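Long-range contact in chromosome partition protein Smc (Pyrococcus furiosus, PDB 3KTA), which is predicted to act in chromosome condensation and partitioning, its two terminal domains joining into an ABC-type ATPase, of which this chain is the C-terminal part: residues 130-136 with 151-157. Residues are numbered along the deposited sequence; the frame is centred on the assembly and turned at random.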
HETATM    1  N   MSE B 130      -6.272  -9.266  10.861  1.00 16.50           N
HETATM    2  CA  MSE B 130      -5.243  -8.941  11.875  1.00 17.78           C
HETATM    3  C   MSE B 130      -4.565 -10.163  12.509  1.00 14.41           C
HETATM    4  O   MSE B 130      -3.402 -10.103  12.913  1.00 13.61           O
HETATM    5  CB  MSE B 130      -5.871  -8.023  13.013  1.00 20.74           C
HETATM    6  CG  MSE B 130      -6.218  -8.644  14.523  1.00  0.00           C
HETATM    7 SE   MSE B 130      -6.263  -7.110  15.705  0.13 27.76          SE
HETATM    8  CE  MSE B 130      -4.502  -6.419  15.264  0.04 18.24           C
ATOM      9  N   ALA B 131      -5.308 -11.257  12.610  1.00 13.13           N
ATOM     10  CA  ALA B 131      -5.018 -12.292  13.606  1.00 15.64           C
ATOM     11  C   ALA B 131      -3.624 -12.901  13.524  1.00 18.89           C
ATOM     12  O   ALA B 131      -3.024 -13.224  14.562  1.00 20.73           O
ATOM     13  CB  ALA B 131      -6.077 -13.389  13.530  1.00 16.00           C
ATOM     14  N   ASN B 132      -3.126 -13.088  12.304  1.00 14.15           N
ATOM     15  CA  ASN B 132      -1.820 -13.693  12.096  1.00 18.38           C
ATOM     16  C   ASN B 132      -0.729 -12.718  11.670  1.00 15.45           C
ATOM     17  O   ASN B 132       0.281 -13.134  11.114  1.00 17.28           O
ATOM     18  CB  ASN B 132      -1.918 -14.822  11.068  1.00 20.60           C
ATOM     19  CG  ASN B 132      -2.766 -15.972  11.556  1.00 26.64           C
ATOM     20  OD1 ASN B 132      -2.647 -16.397  12.706  1.00 30.81           O
ATOM     21  ND2 ASN B 132      -3.630 -16.484  10.686  1.00 28.45           N
ATOM     22  N   ALA B 133      -0.929 -11.431  11.936  1.00 15.79           N
ATOM     23  CA  ALA B 133       0.117 -10.446  11.665  1.00 16.28           C
ATOM     24  C   ALA B 133       1.350 -10.752  12.515  1.00 14.71           C
ATOM     25  O   ALA B 133       1.234 -11.303  13.614  1.00 16.55           O
ATOM     26  CB  ALA B 133      -0.394  -9.053  11.968  1.00 14.84           C
ATOM     27  N   ASP B 134       2.536 -10.409  12.013  1.00 14.51           N
ATOM     28  CA  ASP B 134       3.755 -10.616  12.791  1.00 16.16           C
ATOM     29  C   ASP B 134       3.864  -9.611  13.929  1.00 16.71           C
ATOM     30  O   ASP B 134       4.364  -9.934  15.006  1.00 16.98           O
ATOM     31  CB  ASP B 134       4.991 -10.504  11.897  1.00 16.11           C
ATOM     32  CG  ASP B 134       5.021 -11.554  10.814  1.00 19.56           C
ATOM     33  OD1 ASP B 134       4.973 -12.751  11.153  1.00 20.68           O
ATOM     34  OD2 ASP B 134       5.101 -11.190   9.622  1.00 18.29           O
ATOM     35  N   LYS B 135       3.430  -8.383  13.662  1.00 15.04           N
ATOM     36  CA  LYS B 135       3.396  -7.310  14.644  1.00 14.29           C
ATOM     37  C   LYS B 135       2.102  -6.512  14.503  1.00 15.42           C
ATOM     38  O   LYS B 135       1.543  -6.408  13.409  1.00 14.09           O
ATOM     39  CB  LYS B 135       4.590  -6.363  14.454  1.00 16.36           C
ATOM     40  CG  LYS B 135       5.932  -7.019  14.725  1.00 18.10           C
ATOM     41  CD  LYS B 135       6.122  -7.205  16.239  1.00 24.78           C
ATOM     42  CE  LYS B 135       7.455  -7.864  16.561  1.00 32.58           C
ATOM     43  NZ  LYS B 135       7.676  -7.933  18.033  1.00 37.91           N
ATOM     44  N   ILE B 136       1.653  -5.925  15.608  1.00 16.71           N
ATOM     45  CA  ILE B 136       0.449  -5.108  15.611  1.00 13.58           C
ATOM     46  C   ILE B 136       0.763  -3.745  16.216  1.00 16.42           C
ATOM     47  O   ILE B 136       1.357  -3.645  17.298  1.00 15.99           O
ATOM     48  CB  ILE B 136      -0.688  -5.765  16.447  1.00 13.41           C
ATOM     49  CG1 ILE B 136      -0.920  -7.205  15.983  1.00 17.91           C
ATOM     50  CG2 ILE B 136      -1.946  -4.929  16.365  1.00 17.64           C
ATOM     51  CD1 ILE B 136      -1.645  -8.081  17.018  1.00 19.38           C
ATOM     52  N   LEU B 151       0.934  -3.605  20.248  1.00 16.50           N
ATOM     53  CA  LEU B 151      -0.150  -4.343  20.891  1.00 18.65           C
ATOM     54  C   LEU B 151       0.059  -5.840  20.794  1.00 17.31           C
ATOM     55  O   LEU B 151       0.501  -6.348  19.768  1.00 19.98           O
ATOM     56  CB  LEU B 151      -1.497  -4.028  20.223  1.00 15.47           C
ATOM     57  CG  LEU B 151      -2.101  -2.632  20.339  1.00 18.23           C
ATOM     58  CD1 LEU B 151      -3.384  -2.546  19.494  1.00 15.46           C
ATOM     59  CD2 LEU B 151      -2.374  -2.272  21.793  1.00 19.73           C
ATOM     60  N   SER B 152      -0.300  -6.552  21.860  1.00 18.39           N
ATOM     61  CA  SER B 152      -0.462  -8.000  21.796  1.00 17.85           C
ATOM     62  C   SER B 152      -1.781  -8.315  21.103  1.00 18.76           C
ATOM     63  O   SER B 152      -2.651  -7.440  20.978  1.00 19.16           O
ATOM     64  CB  SER B 152      -0.517  -8.572  23.205  1.00 19.43           C
ATOM     65  OG  SER B 152      -1.645  -8.056  23.886  1.00 22.76           O
ATOM     66  N   LEU B 153      -1.939  -9.561  20.668  1.00 16.36           N
ATOM     67  CA  LEU B 153      -3.175  -9.987  20.026  1.00 18.71           C
ATOM     68  C   LEU B 153      -4.384  -9.830  20.952  1.00 21.69           C
ATOM     69  O   LEU B 153      -5.440  -9.358  20.534  1.00 17.34           O
ATOM     70  CB  LEU B 153      -3.068 -11.429  19.542  1.00 21.62           C
ATOM     71  CG  LEU B 153      -4.336 -11.949  18.861  1.00 25.09           C
ATOM     72  CD1 LEU B 153      -4.765 -11.029  17.729  1.00 26.11           C
ATOM     73  CD2 LEU B 153      -4.118 -13.364  18.332  1.00 28.62           C
ATOM     74  N   GLU B 154      -4.231 -10.216  22.215  1.00 20.25           N
ATOM     75  CA  GLU B 154      -5.350 -10.126  23.145  1.00 22.44           C
ATOM     76  C   GLU B 154      -5.829  -8.687  23.289  1.00 18.88           C
ATOM     77  O   GLU B 154      -7.035  -8.432  23.313  1.00 21.58           O
ATOM     78  CB  GLU B 154      -4.979 -10.726  24.511  1.00 25.17           C
ATOM     79  CG  GLU B 154      -6.092 -10.684  25.550  1.00 30.23           C
ATOM     80  CD  GLU B 154      -6.017  -9.450  26.441  0.72 24.11           C
ATOM     81  OE1 GLU B 154      -4.907  -8.904  26.615  0.82 26.40           O
ATOM     82  OE2 GLU B 154      -7.067  -9.039  26.976  0.37 25.34           O
ATOM     83  N   LYS B 155      -4.887  -7.747  23.370  1.00 18.75           N
ATOM     84  CA  LYS B 155      -5.250  -6.337  23.503  1.00 17.98           C
ATOM     85  C   LYS B 155      -5.878  -5.813  22.215  1.00 17.63           C
ATOM     86  O   LYS B 155      -6.858  -5.057  22.250  1.00 17.93           O
ATOM     87  CB  LYS B 155      -4.038  -5.482  23.869  1.00 22.28           C
ATOM     88  CG  LYS B 155      -3.620  -5.567  25.340  1.00 26.58           C
ATOM     89  CD  LYS B 155      -2.534  -4.549  25.656  1.00 33.53           C
ATOM     90  N   ALA B 156      -5.300  -6.195  21.079  1.00 16.88           N
ATOM     91  CA  ALA B 156      -5.826  -5.730  19.798  1.00 16.96           C
ATOM     92  C   ALA B 156      -7.251  -6.227  19.595  1.00 18.88           C
ATOM     93  O   ALA B 156      -8.094  -5.505  19.053  1.00 16.69           O
ATOM     94  CB  ALA B 156      -4.937  -6.170  18.654  1.00 17.18           C
HETATM   95  N   MSE B 157      -7.523  -7.457  20.024  1.00 18.70           N
HETATM   96  CA  MSE B 157      -8.866  -8.022  19.881  1.00 19.86           C
HETATM   97  C   MSE B 157      -9.908  -7.250  20.682  1.00 20.59           C
HETATM   98  O   MSE B 157     -11.022  -7.031  20.209  1.00 18.99           O
HETATM   99  CB  MSE B 157      -8.892  -9.506  20.259  1.00 20.14           C
HETATM  100  CG  MSE B 157      -8.161 -10.380  19.270  1.00 23.99           C
HETATM  101 SE   MSE B 157      -9.046 -10.385  17.534  0.64 27.59          SE
HETATM  102  CE  MSE B 157      -8.617  -8.609  16.898  0.12 22.34           C
TER
HETATM  103  O   HOH W   1       2.527  -6.945  18.218  1.00 23.47           O
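I136 buries more surface in this contact than any other residue, its two branches reaching different parts of 151-157. CG2, anti to the backbone N, packs on both A156 CB and L151 CB, at 4.0 Å each, while CD1 at the end of the other branch lies 3.9 Å from L153 CA. The side chains of I136 and L151 cross nearly at right angles. An alanine in place of I136 would probably open a gap beside A156 and strip L153 of its apolar neighbour on the strand. Next to this, the selenomethionine M130 packs on A156 and runs past the selenomethionine M157 in the opposite direction. In this C-terminal half of the SMC ATPase head, 130-136 runs into the first strand of a beta hairpin (135-142 and 145-150), and 151-157 leaves the second for helix 153-164. At the open end of the hairpin L151 N donates to I136 O (3.0 Å, 167°), and a water bridges I136 N to L151 O. S152 N-caps the helix, its OG accepting from K155 N at 3.3 Å. A type I turn from M130 to A133 leads on to D134, salt-bridged to K112, and K135 and I136 extend a parallel ladder into the partner chain, whose V32 packs on M130 and L151.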